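Long-range contacts in 6-carboxyhexanoate--coa ligase (Bacillus subtilis, PDB 5FLL), which belongs to the 6-carboxyhexanoate--CoA ligase family and holds pimeloyl-AMP, pyrophosphate and magnesium together in one pocket of its chain: residues 53-58 and 195-200; 11-16 and 27-32; 124-129 and 226-231. All blocks are in the same frame, centred on the assembly; numbering follows the deposited sequence.

Contact 1. Residues 53-58 and 195-200; sequences SHSRGK and SDDPDY. With MG (magnesium ion), chain F; WAQ (pimeloyl-AMP), chain C; PPV (pyrophosphate), chain D.
Arg56 and Asp197 bring two irregular loops together, their CA atoms 6.1 Å apart. Each loop folds through a type I turn, His54 to Gly57 in one and Asp197 to Tyr200 in the other, a bond from Gly57 N to His54 O closing the first. The loop 195-200 carries a magnesium ion. Adjacent aspartates, short and anionic, reach it with one oxygen each, Asp196 OD1 at 2.1 Å and Asp197 OD1 at 2.0 Å; OAD of pimeloyl-AMP, O31 and O32 of pyrophosphate and a water complete six ligands. That water also donates to Asp196 OD2, which sits over one face of the Arg56 guanidinium, 3.3 Å from NE; OD2 lies well out of the guanidinium plane and no N-H points at it, which leaves attraction between charges. In the guanidinium plane, NH1 donates to Asp196 O over 2.9 Å, entering from above the carbonyl plane. A bend at chi3 (66°) turns the arginine's end onto Asp196, while its CG packs on Pro198 CD. The small Ser55 packs closely there too, OG 3.3 Å from Pro198 CD. His54 uses both ring nitrogens. ND1 accepts from Arg56 N in a nearly straight bond (170°), which fixes the ring so that NE2 can donate to metal-bound pyrophosphate O32 at 2.9 Å; the edge at CE1 meets Asp197 OD1. Ser195 OG accepts from Asp197 N, an ST turn, and donates to OAD. Arg171 pairs with both Asp197 OD2 and Asp199 OD1. Magnesium and these basic groups would offset the dense negative charge of carboxylates and phosphates.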
loop_
_atom_site.group_PDB
_atom_site.type_symbol
_atom_site.label_atom_id
_atom_site.label_comp_id
_atom_site.label_asym_id
_atom_site.label_seq_id
_atom_site.Cartn_x
_atom_site.Cartn_y
_atom_site.Cartn_z
ATOM N N SER A 53 -16.219 3.484 -2.511
ATOM C CA SER A 53 -17.559 3.997 -2.715
ATOM C C SER A 53 -17.500 5.416 -3.304
ATOM O O SER A 53 -18.341 6.245 -3.007
ATOM C CB SER A 53 -18.286 4.014 -1.378
ATOM O OG SER A 53 -17.592 4.839 -0.464
ATOM N N HIS A 54 -16.483 5.709 -4.110
ATOM C CA HIS A 54 -16.292 7.060 -4.589
ATOM C C HIS A 54 -17.187 7.372 -5.780
ATOM O O HIS A 54 -17.381 6.533 -6.654
ATOM C CB HIS A 54 -14.823 7.314 -4.951
ATOM C CG HIS A 54 -14.436 8.754 -4.893
ATOM N ND1 HIS A 54 -14.812 9.662 -5.856
ATOM C CD2 HIS A 54 -13.733 9.453 -3.967
ATOM C CE1 HIS A 54 -14.341 10.857 -5.533
ATOM N NE2 HIS A 54 -13.677 10.755 -4.394
ATOM N N SER A 55 -17.696 8.601 -5.817
ATOM C CA SER A 55 -18.573 9.075 -6.905
ATOM C C SER A 55 -17.891 9.170 -8.269
ATOM O O SER A 55 -18.558 9.078 -9.283
ATOM C CB SER A 55 -19.176 10.453 -6.564
ATOM O OG SER A 55 -18.163 11.442 -6.350
ATOM N N ARG A 56 -16.563 9.312 -8.284
ATOM C CA ARG A 56 -15.798 9.253 -9.521
ATOM C C ARG A 56 -15.714 7.826 -10.101
ATOM O O ARG A 56 -15.360 7.662 -11.260
ATOM C CB ARG A 56 -14.391 9.804 -9.313
ATOM C CG ARG A 56 -14.352 11.324 -9.123
ATOM C CD ARG A 56 -13.001 11.843 -8.649
ATOM N NE ARG A 56 -11.950 11.656 -9.653
ATOM C CZ ARG A 56 -11.685 12.504 -10.649
ATOM N NH1 ARG A 56 -12.390 13.630 -10.807
ATOM N NH2 ARG A 56 -10.724 12.200 -11.509
ATOM N N GLY A 57 -16.058 6.803 -9.321
ATOM C CA GLY A 57 -16.076 5.441 -9.840
ATOM C C GLY A 57 -15.410 4.395 -8.940
ATOM O O GLY A 57 -14.794 4.707 -7.901
ATOM N N LYS A 58 -15.535 3.158 -9.378
ATOM C CA LYS A 58 -14.963 2.012 -8.738
ATOM C C LYS A 58 -13.518 1.819 -9.184
ATOM O O LYS A 58 -13.244 1.682 -10.365
ATOM C CB LYS A 58 -15.762 0.771 -9.140
ATOM C CG LYS A 58 -15.055 -0.530 -8.812
ATOM C CD LYS A 58 -15.574 -1.679 -9.661
ATOM C CE LYS A 58 -14.775 -2.948 -9.409
ATOM N NZ LYS A 58 -15.431 -4.132 -10.038
ATOM N N SER A 195 -13.607 20.640 -5.217
ATOM C CA SER A 195 -13.478 19.200 -5.349
ATOM C C SER A 195 -13.503 18.752 -6.801
ATOM O O SER A 195 -14.169 19.348 -7.650
ATOM C CB SER A 195 -14.580 18.487 -4.543
ATOM O OG SER A 195 -14.343 17.091 -4.543
ATOM N N ASP A 196 -12.774 17.676 -7.075
ATOM C CA ASP A 196 -12.897 16.968 -8.343
ATOM C C ASP A 196 -14.062 15.971 -8.332
ATOM O O ASP A 196 -14.265 15.245 -9.317
ATOM C CB ASP A 196 -11.577 16.275 -8.711
ATOM C CG ASP A 196 -11.145 15.231 -7.697
ATOM O OD1 ASP A 196 -11.445 15.392 -6.494
ATOM O OD2 ASP A 196 -10.500 14.233 -8.107
ATOM N N ASP A 197 -14.825 15.909 -7.242
ATOM C CA ASP A 197 -15.926 14.912 -7.180
ATOM C C ASP A 197 -17.180 15.452 -7.867
ATOM O O ASP A 197 -17.541 16.606 -7.702
ATOM C CB ASP A 197 -16.247 14.532 -5.732
ATOM C CG ASP A 197 -15.006 14.172 -4.907
ATOM O OD1 ASP A 197 -13.882 14.006 -5.435
ATOM O OD2 ASP A 197 -15.160 14.089 -3.681
ATOM N N PRO A 198 -17.850 14.631 -8.660
ATOM C CA PRO A 198 -19.034 15.164 -9.346
ATOM C C PRO A 198 -20.175 15.527 -8.405
ATOM O O PRO A 198 -21.112 16.187 -8.814
ATOM C CB PRO A 198 -19.450 14.020 -10.273
ATOM C CG PRO A 198 -18.851 12.795 -9.669
ATOM C CD PRO A 198 -17.551 13.249 -9.072
ATOM N N ASP A 199 -20.088 15.120 -7.152
ATOM C CA ASP A 199 -21.223 15.225 -6.244
ATOM C C ASP A 199 -21.023 16.253 -5.107
ATOM O O ASP A 199 -21.746 16.244 -4.125
ATOM C CB ASP A 199 -21.549 13.823 -5.661
ATOM C CG ASP A 199 -20.431 13.295 -4.691
ATOM O OD1 ASP A 199 -19.348 13.919 -4.537
ATOM O OD2 ASP A 199 -20.665 12.260 -4.041
ATOM N N TYR A 200 -20.057 17.136 -5.239
ATOM C CA TYR A 200 -19.847 18.159 -4.219
ATOM C C TYR A 200 -19.359 19.427 -4.862
ATOM O O TYR A 200 -18.257 19.442 -5.416
ATOM C CB TYR A 200 -18.826 17.675 -3.204
ATOM C CG TYR A 200 -18.895 18.405 -1.900
ATOM C CD1 TYR A 200 -19.951 18.183 -1.004
ATOM C CD2 TYR A 200 -17.933 19.345 -1.562
ATOM C CE1 TYR A 200 -20.033 18.865 0.204
ATOM C CE2 TYR A 200 -17.993 20.037 -0.363
ATOM C CZ TYR A 200 -19.044 19.804 0.518
ATOM O OH TYR A 200 -19.093 20.496 1.706
HETATM MG MG MG F . -11.931 14.138 -4.821
HETATM N N1 WAQ C . -2.535 17.269 -0.888
HETATM C C2 WAQ C . -2.493 18.029 -2.056
HETATM N N3 WAQ C . -3.630 18.127 -2.849
HETATM C C4 WAQ C . -4.739 17.446 -2.475
HETATM C C5 WAQ C . -4.772 16.726 -1.341
HETATM C C6 WAQ C . -3.671 16.634 -0.572
HETATM N N6 WAQ C . -3.750 15.889 0.523
HETATM N N7 WAQ C . -5.999 16.209 -1.216
HETATM C C8 WAQ C . -6.723 16.583 -2.257
HETATM N N9 WAQ C . -5.941 17.364 -3.033
HETATM C "C1'" WAQ C . -6.269 17.985 -4.320
HETATM C "C2'" WAQ C . -6.348 16.884 -5.344
HETATM O "O2'" WAQ C . -6.028 17.377 -6.614
HETATM C "C3'" WAQ C . -7.837 16.539 -5.330
HETATM O "O3'" WAQ C . -8.218 15.847 -6.514
HETATM C "C4'" WAQ C . -8.406 17.918 -5.297
HETATM O "O4'" WAQ C . -7.535 18.646 -4.379
HETATM C "C5'" WAQ C . -9.794 17.895 -4.668
HETATM O "O5'" WAQ C . -9.729 16.982 -3.644
HETATM O OAB WAQ C . -17.477 22.027 2.646
HETATM O OAC WAQ C . -13.443 17.593 -1.046
HETATM O OAD WAQ C . -12.130 16.011 -3.711
HETATM O OAE WAQ C . -15.901 23.116 3.889
HETATM O OAH WAQ C . -10.669 15.862 -1.534
HETATM C CAK WAQ C . -13.805 21.733 0.140
HETATM C CAL WAQ C . -15.096 22.187 0.889
HETATM C CAM WAQ C . -13.928 20.298 -0.347
HETATM C CAN WAQ C . -15.204 21.509 2.231
HETATM C CAO WAQ C . -12.835 19.976 -1.350
HETATM O OAU WAQ C . -11.601 18.152 -2.340
HETATM C CAW WAQ C . -16.280 22.299 2.973
HETATM C CAX WAQ C . -12.660 18.436 -1.525
HETATM P PBG WAQ C . -11.044 16.704 -2.715
HETATM O O11 PPV D . -7.720 12.810 -4.023
HETATM P P1 PPV D . -8.904 13.405 -3.309
HETATM O O21 PPV D . -8.619 13.977 -1.961
HETATM O O31 PPV D . -9.824 14.268 -4.184
HETATM O OPP PPV D . -9.778 12.079 -2.895
HETATM P P2 PPV D . -11.269 12.183 -2.248
HETATM O O12 PPV D . -11.145 13.036 -1.005
HETATM O O22 PPV D . -11.631 10.747 -1.921
HETATM O O32 PPV D . -12.087 12.872 -3.327
HETATM O O HOH W 1 -11.180 12.554 -6.101
#

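Contact 2. Residues 11-16 and 27-32. With PPV (pyrophosphate), chain D; WAQ (pimeloyl-AMP), chain C.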
loop_
_atom_site.group_PDB
_atom_site.type_symbol
_atom_site.label_atom_id
_atom_site.label_comp_id
_atom_site.label_asym_id
_atom_site.label_seq_id
_atom_site.Cartn_x
_atom_site.Cartn_y
_atom_site.Cartn_z
ATOM N N VAL A 11 -0.970 7.023 7.661
ATOM C CA VAL A 11 -1.729 6.025 6.904
ATOM C C VAL A 11 -2.291 6.727 5.683
ATOM O O VAL A 11 -2.993 7.764 5.789
ATOM C CB VAL A 11 -2.871 5.387 7.713
ATOM C CG1 VAL A 11 -3.363 4.121 7.035
ATOM C CG2 VAL A 11 -2.427 5.062 9.132
ATOM N N ARG A 12 -1.911 6.183 4.524
ATOM C CA ARG A 12 -2.210 6.774 3.231
ATOM C C ARG A 12 -2.867 5.771 2.302
ATOM O O ARG A 12 -2.590 4.567 2.369
ATOM C CB ARG A 12 -0.930 7.282 2.568
ATOM C CG ARG A 12 -0.297 8.419 3.343
ATOM C CD ARG A 12 0.858 9.019 2.566
ATOM N NE ARG A 12 2.043 8.211 2.690
ATOM C CZ ARG A 12 3.060 8.218 1.842
ATOM N NH1 ARG A 12 3.014 8.940 0.717
ATOM N NH2 ARG A 12 4.132 7.494 2.135
ATOM N N MET A 13 -3.650 6.312 1.379
ATOM C CA MET A 13 -4.341 5.526 0.401
ATOM C C MET A 13 -4.345 6.290 -0.921
ATOM O O MET A 13 -4.475 7.517 -0.950
ATOM C CB MET A 13 -5.792 5.282 0.869
ATOM C CG MET A 13 -6.672 4.514 -0.114
ATOM S SD MET A 13 -7.484 5.584 -1.305
ATOM C CE MET A 13 -8.676 6.441 -0.294
ATOM N N ARG A 14 -4.278 5.556 -2.022
ATOM C CA ARG A 14 -4.685 6.122 -3.288
ATOM C C ARG A 14 -5.343 5.041 -4.141
ATOM O O ARG A 14 -5.009 3.840 -4.034
ATOM C CB ARG A 14 -3.509 6.740 -4.026
ATOM C CG ARG A 14 -2.364 5.789 -4.118
ATOM C CD ARG A 14 -1.193 6.340 -4.896
ATOM N NE ARG A 14 -0.195 5.293 -5.024
ATOM C CZ ARG A 14 0.835 5.357 -5.842
ATOM N NH1 ARG A 14 0.987 6.416 -6.627
ATOM N NH2 ARG A 14 1.705 4.359 -5.889
ATOM N N ALA A 15 -6.274 5.477 -4.988
ATOM C CA ALA A 15 -7.021 4.550 -5.798
ATOM C C ALA A 15 -7.272 5.136 -7.190
ATOM O O ALA A 15 -7.499 6.320 -7.330
ATOM C CB ALA A 15 -8.345 4.206 -5.110
ATOM N N SER A 16 -7.284 4.283 -8.198
ATOM C CA SER A 16 -7.469 4.734 -9.545
ATOM C C SER A 16 -8.217 3.693 -10.371
ATOM O O SER A 16 -8.438 2.575 -9.926
ATOM C CB SER A 16 -6.105 5.024 -10.146
ATOM O OG SER A 16 -5.270 3.911 -9.903
ATOM N N HIS A 27 -7.507 8.976 -11.611
ATOM C CA HIS A 27 -7.448 9.076 -10.162
ATOM C C HIS A 27 -8.863 9.090 -9.626
ATOM O O HIS A 27 -9.736 9.789 -10.146
ATOM C CB HIS A 27 -6.745 10.364 -9.756
ATOM C CG HIS A 27 -6.855 10.679 -8.303
ATOM N ND1 HIS A 27 -6.158 9.985 -7.340
ATOM C CD2 HIS A 27 -7.559 11.637 -7.646
ATOM C CE1 HIS A 27 -6.417 10.511 -6.153
ATOM N NE2 HIS A 27 -7.251 11.524 -6.313
ATOM N N ILE A 28 -9.107 8.255 -8.635
ATOM C CA ILE A 28 -10.440 8.137 -8.077
ATOM C C ILE A 28 -10.446 8.768 -6.716
ATOM O O ILE A 28 -11.279 9.656 -6.432
ATOM C CB ILE A 28 -10.886 6.662 -7.898
ATOM C CG1 ILE A 28 -11.023 5.958 -9.239
ATOM C CG2 ILE A 28 -12.182 6.605 -7.094
ATOM C CD1 ILE A 28 -12.244 6.400 -10.023
ATOM N N SER A 29 -9.527 8.318 -5.861
ATOM C CA SER A 29 -9.540 8.786 -4.476
ATOM C C SER A 29 -8.157 8.782 -3.848
ATOM O O SER A 29 -7.300 7.964 -4.197
ATOM C CB SER A 29 -10.496 7.941 -3.616
ATOM O OG SER A 29 -10.488 8.428 -2.265
ATOM N N GLY A 30 -7.961 9.697 -2.899
ATOM C CA GLY A 30 -6.738 9.762 -2.127
ATOM C C GLY A 30 -7.081 10.061 -0.689
ATOM O O GLY A 30 -8.034 10.784 -0.396
ATOM N N GLY A 31 -6.268 9.548 0.214
ATOM C CA GLY A 31 -6.454 9.820 1.618
ATOM C C GLY A 31 -5.154 9.831 2.389
ATOM O O GLY A 31 -4.194 9.123 2.051
ATOM N N GLU A 32 -5.169 10.578 3.489
ATOM C CA GLU A 32 -4.049 10.656 4.412
ATOM C C GLU A 32 -4.569 10.805 5.851
ATOM O O GLU A 32 -5.505 11.567 6.127
ATOM C CB GLU A 32 -3.123 11.819 4.039
ATOM C CG GLU A 32 -3.873 13.044 3.546
ATOM C CD GLU A 32 -4.113 13.018 2.045
ATOM O OE1 GLU A 32 -3.259 12.499 1.301
ATOM O OE2 GLU A 32 -5.148 13.550 1.606
HETATM O O11 PPV D . -7.720 12.810 -4.023
HETATM P P1 PPV D . -8.904 13.405 -3.309
HETATM O O21 PPV D . -8.619 13.977 -1.961
HETATM O O31 PPV D . -9.824 14.268 -4.184
HETATM O OPP PPV D . -9.778 12.079 -2.895
HETATM P P2 PPV D . -11.269 12.183 -2.248
HETATM O O12 PPV D . -11.145 13.036 -1.005
HETATM O O22 PPV D . -11.631 10.747 -1.921
HETATM O O32 PPV D . -12.087 12.872 -3.327
HETATM N N1 WAQ C . -2.535 17.269 -0.888
HETATM C C2 WAQ C . -2.493 18.029 -2.056
HETATM N N3 WAQ C . -3.630 18.127 -2.849
HETATM C C4 WAQ C . -4.739 17.446 -2.475
HETATM C C5 WAQ C . -4.772 16.726 -1.341
HETATM C C6 WAQ C . -3.671 16.634 -0.572
HETATM N N6 WAQ C . -3.750 15.889 0.523
HETATM N N7 WAQ C . -5.999 16.209 -1.216
HETATM C C8 WAQ C . -6.723 16.583 -2.257
HETATM N N9 WAQ C . -5.941 17.364 -3.033
HETATM C "C1'" WAQ C . -6.269 17.985 -4.320
HETATM C "C2'" WAQ C . -6.348 16.884 -5.344
HETATM O "O2'" WAQ C . -6.028 17.377 -6.614
HETATM C "C3'" WAQ C . -7.837 16.539 -5.330
HETATM O "O3'" WAQ C . -8.218 15.847 -6.514
HETATM C "C4'" WAQ C . -8.406 17.918 -5.297
HETATM O "O4'" WAQ C . -7.535 18.646 -4.379
HETATM C "C5'" WAQ C . -9.794 17.895 -4.668
HETATM O "O5'" WAQ C . -9.729 16.982 -3.644
HETATM O OAB WAQ C . -17.477 22.027 2.646
HETATM O OAC WAQ C . -13.443 17.593 -1.046
HETATM O OAD WAQ C . -12.130 16.011 -3.711
HETATM O OAE WAQ C . -15.901 23.116 3.889
HETATM O OAH WAQ C . -10.669 15.862 -1.534
HETATM C CAK WAQ C . -13.805 21.733 0.140
HETATM C CAL WAQ C . -15.096 22.187 0.889
HETATM C CAM WAQ C . -13.928 20.298 -0.347
HETATM C CAN WAQ C . -15.204 21.509 2.231
HETATM C CAO WAQ C . -12.835 19.976 -1.350
HETATM O OAU WAQ C . -11.601 18.152 -2.340
HETATM C CAW WAQ C . -16.280 22.299 2.973
HETATM C CAX WAQ C . -12.660 18.436 -1.525
HETATM P PBG WAQ C . -11.044 16.704 -2.715
#
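His27 pairs with Ser16 in a non-hydrogen-bonded position where two antiparallel strands run side by side. With CG anti to the backbone N (chi1 169°), its imidazole extends from the sheet toward pyrophosphate, and NE2 donates in the ring plane to O11 at 2.7 Å. The next residue, Ile28, interrupts the regular alternation: its N-H and that of Ser29 both bond to Ala15 O, approaching from the same face of the carbonyl, with Ile28 N the nearer at 2.8 Å. Two residues thus oppose one, a classic beta bulge, and the branched Ile28 lays CG1 against Ser16 CA. Ser29 returns to regular pairing, its O accepting from Ala15 N. Its small hydroxyl serves the ligand, OG donating to pyrophosphate O22 over 2.6 Å, while the CE of Met13, brought round by bends at chi2 and chi3, touches OG at 3.3 Å. Gly30, opposite Arg14, turns its N-H away from the partner strand and gives it to the bridging OPP at 3.0 Å; lacking a side chain, it lets O11 come close. Gly31 exchanges a pair of 2.9 Å bonds with Met13, N to O in both directions, and the absence of a side chain leaves room for Met13 CE, 4.0 Å from Gly31 N. Glu32 CA makes a CA-H...O contact with Val11 O, and the carboxylate leaves the sheet on the face shared with His27: OE2 makes a salt bridge with Arg146 and accepts a weak bond from N6 of pimeloyl-AMP. Strands 8-17 and 26-36 form a beta hairpin, whose bulged, glycine-bearing second strand provides a wall of the pyrophosphate site through backbone and side chains alike.

Contact 3. Residues 124-129 and 226-231. With WAQ (pimeloyl-AMP), chain C.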
loop_
_atom_site.group_PDB
_atom_site.type_symbol
_atom_site.label_atom_id
_atom_site.label_comp_id
_atom_site.label_asym_id
_atom_site.label_seq_id
_atom_site.Cartn_x
_atom_site.Cartn_y
_atom_site.Cartn_z
ATOM N N ARG A 124 -3.218 15.146 -9.314
ATOM C CA ARG A 124 -3.657 14.255 -8.242
ATOM C C ARG A 124 -3.401 14.806 -6.854
ATOM O O ARG A 124 -4.011 14.360 -5.867
ATOM C CB ARG A 124 -2.965 12.916 -8.411
ATOM C CG ARG A 124 -3.048 12.472 -9.864
ATOM C CD ARG A 124 -3.008 10.982 -10.034
ATOM N NE ARG A 124 -1.662 10.455 -9.866
ATOM C CZ ARG A 124 -0.707 10.515 -10.791
ATOM N NH1 ARG A 124 -0.934 11.107 -11.960
ATOM N NH2 ARG A 124 0.487 9.990 -10.533
ATOM N N GLY A 125 -2.495 15.773 -6.778
ATOM C CA GLY A 125 -2.283 16.541 -5.550
ATOM C C GLY A 125 -2.522 18.031 -5.793
ATOM O O GLY A 125 -3.481 18.412 -6.460
ATOM N N ALA A 126 -1.601 18.866 -5.301
ATOM C CA ALA A 126 -1.742 20.309 -5.416
ATOM C C ALA A 126 -0.709 20.912 -6.324
ATOM O O ALA A 126 0.373 20.362 -6.500
ATOM C CB ALA A 126 -1.646 20.962 -4.043
ATOM N N VAL A 127 -1.051 22.076 -6.869
ATOM C CA VAL A 127 -0.140 22.857 -7.638
ATOM C C VAL A 127 0.432 24.022 -6.815
ATOM O O VAL A 127 -0.285 24.692 -6.087
ATOM C CB VAL A 127 -0.841 23.435 -8.857
ATOM C CG1 VAL A 127 0.092 24.458 -9.542
ATOM C CG2 VAL A 127 -1.234 22.311 -9.826
ATOM N N LEU A 128 1.736 24.240 -6.902
ATOM C CA LEU A 128 2.370 25.388 -6.249
ATOM C C LEU A 128 2.578 26.456 -7.308
ATOM O O LEU A 128 3.267 26.214 -8.294
ATOM C CB LEU A 128 3.708 24.982 -5.618
ATOM C CG LEU A 128 3.653 24.393 -4.206
ATOM C CD1 LEU A 128 2.576 23.328 -4.092
ATOM C CD2 LEU A 128 4.983 23.825 -3.800
ATOM N N PHE A 129 1.982 27.631 -7.090
ATOM C CA PHE A 129 2.047 28.726 -8.032
ATOM C C PHE A 129 2.829 29.878 -7.403
ATOM O O PHE A 129 2.454 30.399 -6.378
ATOM C CB PHE A 129 0.630 29.178 -8.401
ATOM C CG PHE A 129 0.542 29.886 -9.730
ATOM C CD1 PHE A 129 0.702 29.189 -10.922
ATOM C CD2 PHE A 129 0.316 31.264 -9.791
ATOM C CE1 PHE A 129 0.637 29.841 -12.144
ATOM C CE2 PHE A 129 0.261 31.923 -11.004
ATOM C CZ PHE A 129 0.431 31.212 -12.185
ATOM N N GLY A 226 -11.586 19.670 -10.764
ATOM C CA GLY A 226 -11.362 20.260 -9.445
ATOM C C GLY A 226 -10.190 21.238 -9.482
ATOM O O GLY A 226 -9.638 21.510 -10.541
ATOM N N CYS A 227 -9.818 21.764 -8.316
ATOM C CA CYS A 227 -8.716 22.692 -8.224
ATOM C C CYS A 227 -8.070 22.634 -6.848
ATOM O O CYS A 227 -8.747 22.683 -5.822
ATOM C CB CYS A 227 -9.216 24.109 -8.495
ATOM S SG CYS A 227 -7.968 25.414 -8.321
ATOM N N ARG A 228 -6.745 22.582 -6.827
ATOM C CA ARG A 228 -5.999 22.755 -5.584
ATOM C C ARG A 228 -4.706 23.469 -5.934
ATOM O O ARG A 228 -3.760 22.852 -6.442
ATOM C CB ARG A 228 -5.705 21.392 -4.936
ATOM C CG ARG A 228 -5.712 21.362 -3.421
ATOM C CD ARG A 228 -7.101 21.674 -2.942
ATOM N NE ARG A 228 -7.334 21.587 -1.506
ATOM C CZ ARG A 228 -7.952 20.576 -0.918
ATOM N NH1 ARG A 228 -8.318 19.499 -1.619
ATOM N NH2 ARG A 228 -8.215 20.648 0.375
ATOM N N VAL A 229 -4.667 24.769 -5.638
ATOM C CA VAL A 229 -3.533 25.622 -5.950
ATOM C C VAL A 229 -3.096 26.304 -4.655
ATOM O O VAL A 229 -3.944 26.862 -3.924
ATOM C CB VAL A 229 -3.920 26.719 -6.967
ATOM C CG1 VAL A 229 -2.723 27.574 -7.317
ATOM C CG2 VAL A 229 -4.461 26.088 -8.238
ATOM N N PHE A 230 -1.781 26.237 -4.372
ATOM C CA PHE A 230 -1.171 26.970 -3.275
ATOM C C PHE A 230 -0.378 28.104 -3.867
ATOM O O PHE A 230 0.520 27.881 -4.665
ATOM C CB PHE A 230 -0.224 26.081 -2.451
ATOM C CG PHE A 230 -0.858 24.822 -1.917
ATOM C CD1 PHE A 230 -2.214 24.726 -1.773
ATOM C CD2 PHE A 230 -0.081 23.757 -1.535
ATOM C CE1 PHE A 230 -2.779 23.579 -1.279
ATOM C CE2 PHE A 230 -0.638 22.613 -1.029
ATOM C CZ PHE A 230 -1.996 22.506 -0.920
ATOM N N PHE A 231 -0.709 29.325 -3.469
ATOM C CA PHE A 231 0.013 30.482 -3.939
ATOM C C PHE A 231 1.144 30.757 -2.953
ATOM O O PHE A 231 0.910 31.013 -1.766
ATOM C CB PHE A 231 -0.902 31.703 -4.031
ATOM C CG PHE A 231 -1.992 31.587 -5.071
ATOM C CD1 PHE A 231 -3.225 31.041 -4.743
ATOM C CD2 PHE A 231 -1.805 32.087 -6.356
ATOM C CE1 PHE A 231 -4.228 30.914 -5.695
ATOM C CE2 PHE A 231 -2.802 31.992 -7.303
ATOM C CZ PHE A 231 -4.017 31.405 -6.976
HETATM N N1 WAQ C . -2.535 17.269 -0.888
HETATM C C2 WAQ C . -2.493 18.029 -2.056
HETATM N N3 WAQ C . -3.630 18.127 -2.849
HETATM C C4 WAQ C . -4.739 17.446 -2.475
HETATM C C5 WAQ C . -4.772 16.726 -1.341
HETATM C C6 WAQ C . -3.671 16.634 -0.572
HETATM N N6 WAQ C . -3.750 15.889 0.523
HETATM N N7 WAQ C . -5.999 16.209 -1.216
HETATM C C8 WAQ C . -6.723 16.583 -2.257
HETATM N N9 WAQ C . -5.941 17.364 -3.033
HETATM C "C1'" WAQ C . -6.269 17.985 -4.320
HETATM C "C2'" WAQ C . -6.348 16.884 -5.344
HETATM O "O2'" WAQ C . -6.028 17.377 -6.614
HETATM C "C3'" WAQ C . -7.837 16.539 -5.330
HETATM O "O3'" WAQ C . -8.218 15.847 -6.514
HETATM C "C4'" WAQ C . -8.406 17.918 -5.297
HETATM O "O4'" WAQ C . -7.535 18.646 -4.379
HETATM C "C5'" WAQ C . -9.794 17.895 -4.668
HETATM O "O5'" WAQ C . -9.729 16.982 -3.644
HETATM O OAB WAQ C . -17.477 22.027 2.646
HETATM O OAC WAQ C . -13.443 17.593 -1.046
HETATM O OAD WAQ C . -12.130 16.011 -3.711
HETATM O OAE WAQ C . -15.901 23.116 3.889
HETATM O OAH WAQ C . -10.669 15.862 -1.534
HETATM C CAK WAQ C . -13.805 21.733 0.140
HETATM C CAL WAQ C . -15.096 22.187 0.889
HETATM C CAM WAQ C . -13.928 20.298 -0.347
HETATM C CAN WAQ C . -15.204 21.509 2.231
HETATM C CAO WAQ C . -12.835 19.976 -1.350
HETATM O OAU WAQ C . -11.601 18.152 -2.340
HETATM C CAW WAQ C . -16.280 22.299 2.973
HETATM C CAX WAQ C . -12.660 18.436 -1.525
HETATM P PBG WAQ C . -11.044 16.704 -2.715
HETATM O O HOH W 2 -4.263 20.650 -8.235
#
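Two neighbouring parallel strands of the mixed sheet, 127-130 and 227-232, meet here, with Val127 level with Val229 and Phe129 with Phe231. Val127 grips the other strand on both sides of Val229: its N donates to Arg228 O and its O accepts from Phe230 N at 2.8 Å. Phe129 N then binds Phe230 O. Just before strand 127-130 begins, a water donates to both Gly125 O and Arg228 O, bridging the two segments where direct pairing stops.

Ala126 is small enough to bring CB over one face of the Phe230 ring, a CH-pi contact 3.8 Å from the ring centroid. Leu128 CD1 also meets the ring, at Phe230 CD2, 3.7 Å away, while Val182 of helix 170-184 packs on this phenyl as well. The opposite face of the sheet carries Val127, Phe129, Val229 and Phe231, bulky apolar residues suited to a buried layer between strands and helix 107-116, whose Val109 and Ala113 touch both phenylalanines. Phe129 and Phe231 lie side by side and point the same way, CD2 of the first 4.1 Å from CE2 of the second; Val229 CG1 packs against Phe129 CB.

At the N-terminal end of the strand pair the two segments hold the ribose of pimeloyl-AMP. Gly125 O accepts from O2' at 2.8 Å. The aliphatic part of Arg228 runs alongside the sugar, and a bend at chi2 (65°) folds the side chain so that NH1 donates to O4' at 3.0 Å, in the guanidinium plane. Glu191 holds NE in a salt bridge, and Tyr204 OH bonds NH2.

In the fold
Contacts 1, 2 and 3 all touch pimeloyl-AMP. Contacts 1 and 2 also share pyrophosphate and lie about 12 Å apart, centre to centre; a probable hydrogen bond from Arg56 NE to His27 O (2.9 Å) ties loop 53-58 to the hairpin. Contact 3, whose centre lies about 18 Å from that of contact 1 and about 16 Å from that of contact 2, holds the ribose of pimeloyl-AMP and touches its neighbours through packing: Asp196 CB on Gly226 N, and His27 CB on Arg124 CD. In the chain, contact 2 closes before the others open, whereas the segments of contacts 1 and 3 alternate.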